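Local coordinates for protein alpha-glucosidase (PDB 5XFM) that hydrolyses beta-L-arabinopyranosides and alpha-galactosides, acting as a bifunctional, calcium-containing glycoside hydrolase of family 97, at residues S363-G366 with Y367-I371; I383-K386 with R387-W391; L420-A423 with D424-G427; V461-Q464 with H465-D468. The protein carries 1 engineered substitution. All coordinates share one frame; numbering follows the deposited sequence.

Interaction 1 (S363-G366 with Y367-I371)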
loop_
_atom_site.group_PDB
_atom_site.type_symbol
_atom_site.label_atom_id
_atom_site.label_comp_id
_atom_site.label_asym_id
_atom_site.label_seq_id
_atom_site.Cartn_x
_atom_site.Cartn_y
_atom_site.Cartn_z
ATOM N N SER A 363 13.620 7.082 14.310
ATOM C CA SER A 363 12.848 8.186 13.756
ATOM C C SER A 363 13.597 8.735 12.552
ATOM O O SER A 363 14.820 8.901 12.593
ATOM C CB SER A 363 12.602 9.296 14.781
ATOM O OG SER A 363 11.716 10.282 14.251
ATOM N N SER A 364 12.871 8.995 11.472
ATOM C CA SER A 364 13.451 9.695 10.337
ATOM C C SER A 364 13.730 11.124 10.748
ATOM O O SER A 364 14.545 11.817 10.142
ATOM C CB SER A 364 12.505 9.683 9.142
ATOM O OG SER A 364 11.459 10.611 9.346
ATOM N N SER A 365 13.039 11.546 11.800
ATOM C CA SER A 365 12.903 12.956 12.131
ATOM C C SER A 365 14.146 13.587 12.731
ATOM O O SER A 365 14.750 13.085 13.687
ATOM C CB SER A 365 11.706 13.166 13.062
ATOM O OG SER A 365 11.929 12.591 14.334
ATOM N N GLY A 366 14.527 14.687 12.098
ATOM C CA GLY A 366 15.504 15.606 12.610
ATOM C C GLY A 366 14.885 16.969 12.839
ATOM O O GLY A 366 14.921 17.476 13.956
ATOM N N TYR A 367 14.321 17.581 11.796
ATOM C CA TYR A 367 14.037 19.012 11.883
ATOM C C TYR A 367 12.624 19.506 11.535
ATOM O O TYR A 367 12.430 20.710 11.376
ATOM C CB TYR A 367 15.043 19.768 11.005
ATOM C CG TYR A 367 14.989 19.414 9.533
ATOM C CD1 TYR A 367 14.029 19.977 8.697
ATOM C CD2 TYR A 367 15.905 18.530 8.974
ATOM C CE1 TYR A 367 13.971 19.656 7.355
ATOM C CE2 TYR A 367 15.855 18.209 7.627
ATOM C CZ TYR A 367 14.883 18.776 6.825
ATOM O OH TYR A 367 14.815 18.468 5.484
ATOM N N TRP A 368 11.623 18.633 11.472
ATOM C CA TRP A 368 10.318 19.111 11.013
ATOM C C TRP A 368 9.155 18.878 11.987
ATOM O O TRP A 368 8.038 19.343 11.737
ATOM C CB TRP A 368 9.972 18.475 9.660
ATOM C CG TRP A 368 10.060 16.978 9.664
ATOM C CD1 TRP A 368 9.069 16.104 10.015
ATOM C CD2 TRP A 368 11.189 16.179 9.304
ATOM N NE1 TRP A 368 9.509 14.816 9.898
ATOM C CE2 TRP A 368 10.810 14.829 9.462
ATOM C CE3 TRP A 368 12.485 16.471 8.860
ATOM C CZ2 TRP A 368 11.677 13.775 9.189
ATOM C CZ3 TRP A 368 13.344 15.428 8.600
ATOM C CH2 TRP A 368 12.937 14.092 8.761
ATOM N N ASN A 369 9.409 18.175 13.086
ATOM C CA ASN A 369 8.358 17.899 14.060
ATOM C C ASN A 369 8.847 17.939 15.509
ATOM O O ASN A 369 9.993 18.307 15.775
ATOM C CB ASN A 369 7.707 16.540 13.763
ATOM C CG ASN A 369 8.694 15.375 13.846
ATOM O OD1 ASN A 369 9.569 15.328 14.719
ATOM N ND2 ASN A 369 8.534 14.416 12.950
ATOM N N ASP A 370 7.994 17.491 16.428
ATOM C CA ASP A 370 8.299 17.521 17.864
ATOM C C ASP A 370 8.490 16.139 18.483
ATOM O O ASP A 370 8.237 15.949 19.667
ATOM C CB ASP A 370 7.200 18.251 18.638
ATOM C CG ASP A 370 7.141 19.730 18.324
ATOM O OD1 ASP A 370 8.208 20.346 18.103
ATOM O OD2 ASP A 370 6.022 20.278 18.313
ATOM N N ILE A 371 8.921 15.177 17.680
ATOM C CA ILE A 371 9.165 13.827 18.167
ATOM C C ILE A 371 10.374 13.772 19.115
ATOM O O ILE A 371 11.446 14.297 18.797
ATOM C CB ILE A 371 9.375 12.859 16.985
ATOM C CG1 ILE A 371 8.045 12.647 16.258
ATOM C CG2 ILE A 371 9.951 11.534 17.454
ATOM C CD1 ILE A 371 6.973 11.995 17.122
HETATM O O HOH W 1 12.564 14.876 16.216
#
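The indole of Trp-368 folds back beneath the backbone that precedes it, so that CB of Ser-365 and N of Gly-366 both lie over one face of the ring, each offset toward its rim. The torsion responsible sets CG between the backbone N and the carbonyl carbon (chi1 53°), which swings the six-membered ring back under the turn. Ser-365 CA also packs close to that ring, 3.3 Å from Trp-368 CZ2. Ser-364 meets the same ring differently, its OG lying in the indole plane at the edge, 3.2 Å from Trp-368 CZ2. Neither polar group depends on this meeting, since Ser-364 OG is hydrogen-bonded to Asp-403 O and Trp-368 NE1 to Phe-404 O. Beyond the indole, the edge atom CE3 of Trp-368 is placed over the centre of the Tyr-367 ring, whose hydroxyl reaches Glu-411.

On its other flank Ser-365 faces Asn-369, with Ser-365 CB 3.4 Å from Asn-369 ND2. The amide is held by its other end: Asn-369 OD1 accepts from Ile-371 N at 3.0 Å, an Asx turn in which the donor stands above the carbonyl plane. A water ties the two halves of the loop together, lying 3.0 Å from Ser-365 OG and 2.9 Å from Ile-371 O. The Ile-371 side chain is about 9 Å from the bound calcium ion. The turn starts from the last residue of strand 357-363 of the parallel sheet and leads toward helix 382-395, leaning on the end of the adjacent strand 399-403 and the loop after it.

Interaction 2 (I383-K386 with R387-W391); sequences IIRK and REMKW
Met-389 and Arg-385 run side by side, pointing the same way, one helical turn apart, and theirs is the close-packed part of this contact. The methyl CE of Met-389 lies 3.6 Å from CG of Arg-385, and touches CD of the same side chain as well. Beyond CG the methionine is fully extended (chi3 -177°), which carries its end along the aliphatic part of the arginine. The guanidinium is occupied elsewhere: it makes a salt bridge from NE to Asp-422 and a hydrogen bond from NH1 to Met-379 O. Met-389 also rests on Asp-422 and His-426, so an alanine here would probably open a gap beside those two residues and leave the aliphatic part of Arg-385 without its neighbour.

The other side is looser and largely exposed. Arg-387 lies alongside Ile-383, NH2 being 3.6 Å from Ile-383 CG2, while its NH1 comes no closer than 4.0 Å to Ile-384 CG1. These are van der Waals contacts of an arginine end. Between the two regions Glu-388 is buried, its carboxylate paired with Arg-378 and hydrogen-bonded to His-341. A water joins this group to the backbone, donating to Glu-388 OE1 at 3.0 Å and to Ile-384 O at 2.9 Å, and the latter carbonyl also accepts from Glu-388 N. Regular i to i+4 bonds, such as Met-389 N to Arg-385 O at 2.9 Å, keep these rows in step. The result is the connecting helix of a beta-alpha-beta unit, linking strands 357-363 and 399-403 in the TIM-barrel-related catalytic domain.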
loop_
_atom_site.group_PDB
_atom_site.type_symbol
_atom_site.label_atom_id
_atom_site.label_comp_id
_atom_site.label_asym_id
_atom_site.label_seq_id
_atom_site.Cartn_x
_atom_site.Cartn_y
_atom_site.Cartn_z
ATOM N N ILE A 383 25.886 11.653 6.672
ATOM C CA ILE A 383 27.085 11.275 7.416
ATOM C C ILE A 383 26.749 10.438 8.650
ATOM O O ILE A 383 27.264 9.324 8.832
ATOM C CB ILE A 383 27.880 12.516 7.852
ATOM C CG1 ILE A 383 28.464 13.224 6.627
ATOM C CG2 ILE A 383 28.984 12.130 8.835
ATOM C CD1 ILE A 383 28.931 14.649 6.898
ATOM N N ILE A 384 25.872 10.984 9.489
ATOM C CA ILE A 384 25.460 10.326 10.723
ATOM C C ILE A 384 24.726 9.025 10.427
ATOM O O ILE A 384 24.914 8.024 11.124
ATOM C CB ILE A 384 24.568 11.259 11.564
ATOM C CG1 ILE A 384 25.376 12.469 12.028
ATOM C CG2 ILE A 384 23.973 10.532 12.761
ATOM C CD1 ILE A 384 24.540 13.530 12.686
ATOM N N ARG A 385 23.927 9.034 9.364
ATOM C CA ARG A 385 23.148 7.866 8.966
ATOM C C ARG A 385 24.047 6.712 8.546
ATOM O O ARG A 385 23.840 5.568 8.954
ATOM C CB ARG A 385 22.181 8.222 7.825
ATOM C CG ARG A 385 21.325 7.051 7.353
ATOM C CD ARG A 385 20.334 7.473 6.274
ATOM N NE ARG A 385 20.996 8.073 5.118
ATOM C CZ ARG A 385 20.697 9.277 4.639
ATOM N NH1 ARG A 385 19.746 9.999 5.215
ATOM N NH2 ARG A 385 21.346 9.756 3.589
ATOM N N LYS A 386 25.041 7.008 7.720
ATOM C CA LYS A 386 25.964 5.971 7.290
ATOM C C LYS A 386 26.824 5.475 8.461
ATOM O O LYS A 386 27.098 4.280 8.567
ATOM C CB LYS A 386 26.832 6.474 6.134
ATOM C CG LYS A 386 26.060 6.601 4.833
ATOM C CD LYS A 386 26.907 7.145 3.696
ATOM C CE LYS A 386 27.306 8.583 3.931
ATOM N NZ LYS A 386 28.257 9.074 2.896
ATOM N N ARG A 387 27.207 6.377 9.360
ATOM C CA ARG A 387 27.895 5.959 10.589
ATOM C C ARG A 387 27.045 4.936 11.369
ATOM O O ARG A 387 27.508 3.841 11.760
ATOM C CB ARG A 387 28.201 7.184 11.451
ATOM C CG ARG A 387 28.906 6.891 12.769
ATOM C CD ARG A 387 29.300 8.191 13.459
ATOM N NE ARG A 387 30.235 8.949 12.632
ATOM C CZ ARG A 387 30.064 10.216 12.268
ATOM N NH1 ARG A 387 28.989 10.880 12.666
ATOM N NH2 ARG A 387 30.963 10.820 11.497
ATOM N N GLU A 388 25.779 5.296 11.544
ATOM C CA GLU A 388 24.818 4.454 12.232
ATOM C C GLU A 388 24.704 3.093 11.576
ATOM O O GLU A 388 24.812 2.071 12.246
ATOM C CB GLU A 388 23.451 5.136 12.267
ATOM C CG GLU A 388 22.448 4.477 13.194
ATOM C CD GLU A 388 22.750 4.721 14.659
ATOM O OE1 GLU A 388 23.484 5.685 14.971
ATOM O OE2 GLU A 388 22.246 3.948 15.498
ATOM N N MET A 389 24.544 3.091 10.255
ATOM C CA MET A 389 24.307 1.873 9.485
ATOM C C MET A 389 25.538 0.965 9.436
ATOM O O MET A 389 25.419 -0.258 9.330
ATOM C CB MET A 389 23.849 2.234 8.068
ATOM C CG MET A 389 22.380 2.652 7.978
ATOM S SD MET A 389 21.853 3.227 6.336
ATOM C CE MET A 389 20.151 3.681 6.682
ATOM N N LYS A 390 26.717 1.574 9.482
ATOM C CA LYS A 390 27.960 0.835 9.665
ATOM C C LYS A 390 27.926 0.091 10.995
ATOM O O LYS A 390 28.275 -1.097 11.065
ATOM C CB LYS A 390 29.168 1.778 9.618
ATOM C CG LYS A 390 30.502 1.069 9.746
ATOM C CD LYS A 390 31.334 1.236 8.482
ATOM C CE LYS A 390 32.800 0.868 8.718
ATOM N NZ LYS A 390 33.425 1.633 9.834
ATOM N N TRP A 391 27.535 0.802 12.054
ATOM C CA TRP A 391 27.374 0.148 13.359
ATOM C C TRP A 391 26.365 -1.012 13.281
ATOM O O TRP A 391 26.658 -2.133 13.724
ATOM C CB TRP A 391 26.946 1.158 14.428
ATOM C CG TRP A 391 26.654 0.552 15.773
ATOM C CD1 TRP A 391 27.570 0.093 16.680
ATOM C CD2 TRP A 391 25.364 0.361 16.376
ATOM N NE1 TRP A 391 26.928 -0.383 17.803
ATOM C CE2 TRP A 391 25.575 -0.227 17.643
ATOM C CE3 TRP A 391 24.054 0.628 15.970
ATOM C CZ2 TRP A 391 24.524 -0.555 18.498
ATOM C CZ3 TRP A 391 23.007 0.302 16.819
ATOM C CH2 TRP A 391 23.249 -0.283 18.069
HETATM O O HOH W 2 25.515 7.584 13.901
#

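Interaction 3 (L420-A423 with D424-G427)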
loop_
_atom_site.group_PDB
_atom_site.type_symbol
_atom_site.label_atom_id
_atom_site.label_comp_id
_atom_site.label_asym_id
_atom_site.label_seq_id
_atom_site.Cartn_x
_atom_site.Cartn_y
_atom_site.Cartn_z
ATOM N N LEU A 420 16.862 4.483 1.907
ATOM C CA LEU A 420 16.836 3.153 1.290
ATOM C C LEU A 420 18.171 2.747 0.654
ATOM O O LEU A 420 18.584 1.579 0.732
ATOM C CB LEU A 420 15.725 3.078 0.236
ATOM C CG LEU A 420 14.346 2.721 0.789
ATOM C CD1 LEU A 420 13.231 3.050 -0.194
ATOM C CD2 LEU A 420 14.350 1.234 1.104
ATOM N N SER A 421 18.830 3.708 0.017
ATOM C CA SER A 421 20.057 3.448 -0.724
ATOM C C SER A 421 21.243 3.169 0.230
ATOM O O SER A 421 22.006 2.210 0.036
ATOM C CB SER A 421 20.350 4.628 -1.655
ATOM O OG SER A 421 21.424 4.353 -2.525
ATOM N N ASP A 422 21.403 4.011 1.251
ATOM C CA ASP A 422 22.440 3.772 2.267
ATOM C C ASP A 422 22.183 2.436 2.991
ATOM O O ASP A 422 23.109 1.651 3.274
ATOM C CB ASP A 422 22.494 4.929 3.267
ATOM C CG ASP A 422 23.087 6.204 2.666
ATOM O OD1 ASP A 422 23.800 6.120 1.639
ATOM O OD2 ASP A 422 22.842 7.292 3.226
ATOM N N ALA A 423 20.908 2.189 3.279
ATOM C CA ALA A 423 20.496 0.938 3.895
ATOM C C ALA A 423 20.956 -0.246 3.071
ATOM O O ALA A 423 21.588 -1.163 3.601
ATOM C CB ALA A 423 18.986 0.894 4.072
ATOM N N ASP A 424 20.646 -0.232 1.777
ATOM C CA ASP A 424 21.085 -1.327 0.929
ATOM C C ASP A 424 22.589 -1.454 0.912
ATOM O O ASP A 424 23.111 -2.566 0.858
ATOM C CB ASP A 424 20.610 -1.181 -0.508
ATOM C CG ASP A 424 21.040 -2.366 -1.357
ATOM O OD1 ASP A 424 20.513 -3.474 -1.107
ATOM O OD2 ASP A 424 21.940 -2.209 -2.216
ATOM N N ASP A 425 23.292 -0.325 0.932
ATOM C CA ASP A 425 24.753 -0.381 1.000
ATOM C C ASP A 425 25.220 -1.097 2.273
ATOM O O ASP A 425 26.312 -1.661 2.311
ATOM C CB ASP A 425 25.359 1.020 0.935
ATOM C CG ASP A 425 25.270 1.629 -0.455
ATOM O OD1 ASP A 425 25.176 0.864 -1.434
ATOM O OD2 ASP A 425 25.302 2.875 -0.568
ATOM N N HIS A 426 24.393 -1.081 3.318
ATOM C CA HIS A 426 24.774 -1.777 4.547
ATOM C C HIS A 426 23.939 -3.021 4.830
ATOM O O HIS A 426 23.825 -3.445 5.976
ATOM C CB HIS A 426 24.691 -0.815 5.722
ATOM C CG HIS A 426 25.592 0.368 5.572
ATOM N ND1 HIS A 426 25.200 1.525 4.933
ATOM C CD2 HIS A 426 26.875 0.565 5.955
ATOM C CE1 HIS A 426 26.198 2.389 4.941
ATOM N NE2 HIS A 426 27.226 1.831 5.557
ATOM N N GLY A 427 23.376 -3.603 3.773
ATOM C CA GLY A 427 22.621 -4.841 3.864
ATOM C C GLY A 427 21.412 -4.791 4.775
ATOM O O GLY A 427 21.061 -5.788 5.412
HETATM O O HOH W 3 25.765 4.076 1.799
#
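Carbonyl O of Asp-422 is gripped twice by His-426, through the ring and through the backbone. The ring supplies the shorter bond: ND1 donates to Asp-422 O at 2.7 Å with an N-H...O angle of 155°. The oxygen lies at the imidazole edge, slightly out of the ring plane, whereas ND1 approaches from above the carbonyl plane. What brings ND1 there is a ring turned roughly across the CB-CG bond (chi2 88°) on a CG that lies anti to the carbonyl carbon. The backbone N of His-426 adds a weak bond to Asp-422 O and a second to Ala-423 O at 2.8 Å, the latter also from above the carbonyl plane. A phenylalanine in its place would remove the ND1 donor and probably leave Asp-422 O with little more than the weak backbone bond.

The carboxylates of Asp-422 and Asp-425 lie one turn apart, and Asp-422 OD1 comes within 4.2 Å of Asp-425 OD2, an approach of like charges that is probably eased by a shared water. This water donates to Asp-422 OD1 at 2.8 Å and to Asp-425 OD2 at 2.7 Å. Asp-422 OD2 is engaged by the neighbouring helix, while Asp-424 points elsewhere, its OD1 bound by Tyr-292 and Thr-288. Ala-423 packs on Val-430 of the strand that follows.

Helix 410-425 ends here in a Schellman motif: Gly-427, with positive phi, is the C-prime residue, Gly-427 N bonds to Asp-424 O, and Leu-428 N returns to Ala-423 O. The histidine thus provides a side-chain bond to a carbonyl of the last helical turn, where the chain leaves helix 410-425 for strand 429-432.

Interaction 4 (V461-Q464 with H465-D468); sequences VFNQ and HFCD
Asn-463 caps the helix that follows it: its OD1 accepts from His-465 N at 2.7 Å, thereby satisfying a first-turn N-H that has no earlier helical carbonyl to meet. CG lies on the far side of CB from the backbone N (chi1 -174°), which brings the amide oxygen over the start of the helix, although His-465 N stands above the carbonyl plane. The carbonyl of the same asparagine takes a weak bond from Phe-466 N. One residue on, Gln-464 O accepts from Asp-468 N at 2.9 Å, and the side chains of this pair join too. Gln-464 NE2 donates to Asp-468 OD1 at 3.1 Å, the carboxylate being met from above its plane. The other polar atom of the amide, Gln-464 OE1, accepts from Thr-507 N, and Asp-468 OD1 also forms a salt bridge with Arg-509. His-465 turns its NE2 to Glu-176, while its CD2 lies over the centre of the Phe-466 ring. The arrangement marks the break between helices 458-462 and 464-468, with Gln-464 and Cys-467 set against strand 506-507 and Phe-462 reaching helix 300-304.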
loop_
_atom_site.group_PDB
_atom_site.type_symbol
_atom_site.label_atom_id
_atom_site.label_comp_id
_atom_site.label_asym_id
_atom_site.label_seq_id
_atom_site.Cartn_x
_atom_site.Cartn_y
_atom_site.Cartn_z
ATOM N N VAL A 461 -5.367 -0.687 19.755
ATOM C CA VAL A 461 -4.879 -0.626 21.128
ATOM C C VAL A 461 -5.257 0.719 21.728
ATOM O O VAL A 461 -5.607 0.810 22.909
ATOM C CB VAL A 461 -3.350 -0.840 21.227
ATOM C CG1 VAL A 461 -2.919 -0.912 22.687
ATOM C CG2 VAL A 461 -2.946 -2.103 20.499
ATOM N N PHE A 462 -5.199 1.768 20.910
ATOM C CA PHE A 462 -5.415 3.114 21.424
ATOM C C PHE A 462 -6.882 3.406 21.726
ATOM O O PHE A 462 -7.194 4.073 22.708
ATOM C CB PHE A 462 -4.897 4.159 20.434
ATOM C CG PHE A 462 -3.424 4.070 20.164
ATOM C CD1 PHE A 462 -2.558 3.556 21.113
ATOM C CD2 PHE A 462 -2.902 4.524 18.960
ATOM C CE1 PHE A 462 -1.199 3.478 20.861
ATOM C CE2 PHE A 462 -1.546 4.449 18.706
ATOM C CZ PHE A 462 -0.694 3.925 19.656
ATOM N N ASN A 463 -7.778 2.894 20.890
ATOM C CA ASN A 463 -9.161 3.358 20.897
ATOM C C ASN A 463 -10.142 2.253 20.521
ATOM O O ASN A 463 -9.981 1.584 19.500
ATOM C CB ASN A 463 -9.294 4.556 19.939
ATOM C CG ASN A 463 -10.677 5.222 19.975
ATOM O OD1 ASN A 463 -11.681 4.620 20.356
ATOM N ND2 ASN A 463 -10.721 6.481 19.557
ATOM N N GLN A 464 -11.164 2.087 21.356
ATOM C CA GLN A 464 -12.200 1.074 21.171
ATOM C C GLN A 464 -12.922 1.224 19.836
ATOM O O GLN A 464 -13.402 0.242 19.266
ATOM C CB GLN A 464 -13.225 1.157 22.309
ATOM C CG GLN A 464 -14.294 0.076 22.260
ATOM C CD GLN A 464 -13.707 -1.312 22.399
ATOM O OE1 GLN A 464 -12.797 -1.538 23.202
ATOM N NE2 GLN A 464 -14.213 -2.251 21.609
ATOM N N HIS A 465 -13.015 2.464 19.364
ATOM C CA HIS A 465 -13.635 2.764 18.080
ATOM C C HIS A 465 -13.029 1.906 16.980
ATOM O O HIS A 465 -13.749 1.277 16.212
ATOM C CB HIS A 465 -13.481 4.256 17.736
ATOM C CG HIS A 465 -13.904 4.608 16.340
ATOM N ND1 HIS A 465 -15.225 4.648 15.946
ATOM C CD2 HIS A 465 -13.177 4.935 15.245
ATOM C CE1 HIS A 465 -15.294 4.987 14.672
ATOM N NE2 HIS A 465 -14.064 5.167 14.222
ATOM N N PHE A 466 -11.699 1.848 16.939
ATOM C CA PHE A 466 -11.016 1.120 15.877
ATOM C C PHE A 466 -11.091 -0.399 16.065
ATOM O O PHE A 466 -10.893 -1.153 15.113
ATOM C CB PHE A 466 -9.562 1.591 15.768
ATOM C CG PHE A 466 -9.437 3.006 15.291
ATOM C CD1 PHE A 466 -9.816 3.350 13.997
ATOM C CD2 PHE A 466 -8.947 3.995 16.127
ATOM C CE1 PHE A 466 -9.713 4.657 13.554
ATOM C CE2 PHE A 466 -8.839 5.304 15.693
ATOM C CZ PHE A 466 -9.221 5.636 14.402
ATOM N N CYS A 467 -11.376 -0.846 17.283
ATOM C CA CYS A 467 -11.748 -2.243 17.500
ATOM C C CYS A 467 -13.117 -2.528 16.892
ATOM O O CYS A 467 -13.338 -3.591 16.313
ATOM C CB CYS A 467 -11.766 -2.601 18.991
ATOM S SG CYS A 467 -10.150 -2.850 19.743
ATOM N N ASP A 468 -14.039 -1.582 17.060
ATOM C CA ASP A 468 -15.399 -1.742 16.560
ATOM C C ASP A 468 -15.420 -1.687 15.035
ATOM O O ASP A 468 -16.291 -2.278 14.397
ATOM C CB ASP A 468 -16.336 -0.671 17.144
ATOM C CG ASP A 468 -16.505 -0.788 18.662
ATOM O OD1 ASP A 468 -16.177 -1.847 19.239
ATOM O OD2 ASP A 468 -16.993 0.180 19.280
#

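Taken from the N terminus, the four contacts follow in series, and none nests within or crosses another. Interaction 1 shapes the loop after strand 357-363; interaction 2 lies on helix 382-395, the next helix, with its nearest atoms about 7 Å away. Interaction 3 finishes helix 410-425, after strand 399-403, and turns the chain toward strand 429-432. Interactions 2 and 3 touch directly, their centres about 10 Å apart, so two successive helices on the outside of the parallel barrel are joined. Interaction 4 stands apart, about 27 Å from interaction 1 between centres, at the junction of two short helices, the first of which begins with the calcium ligand Glu-458.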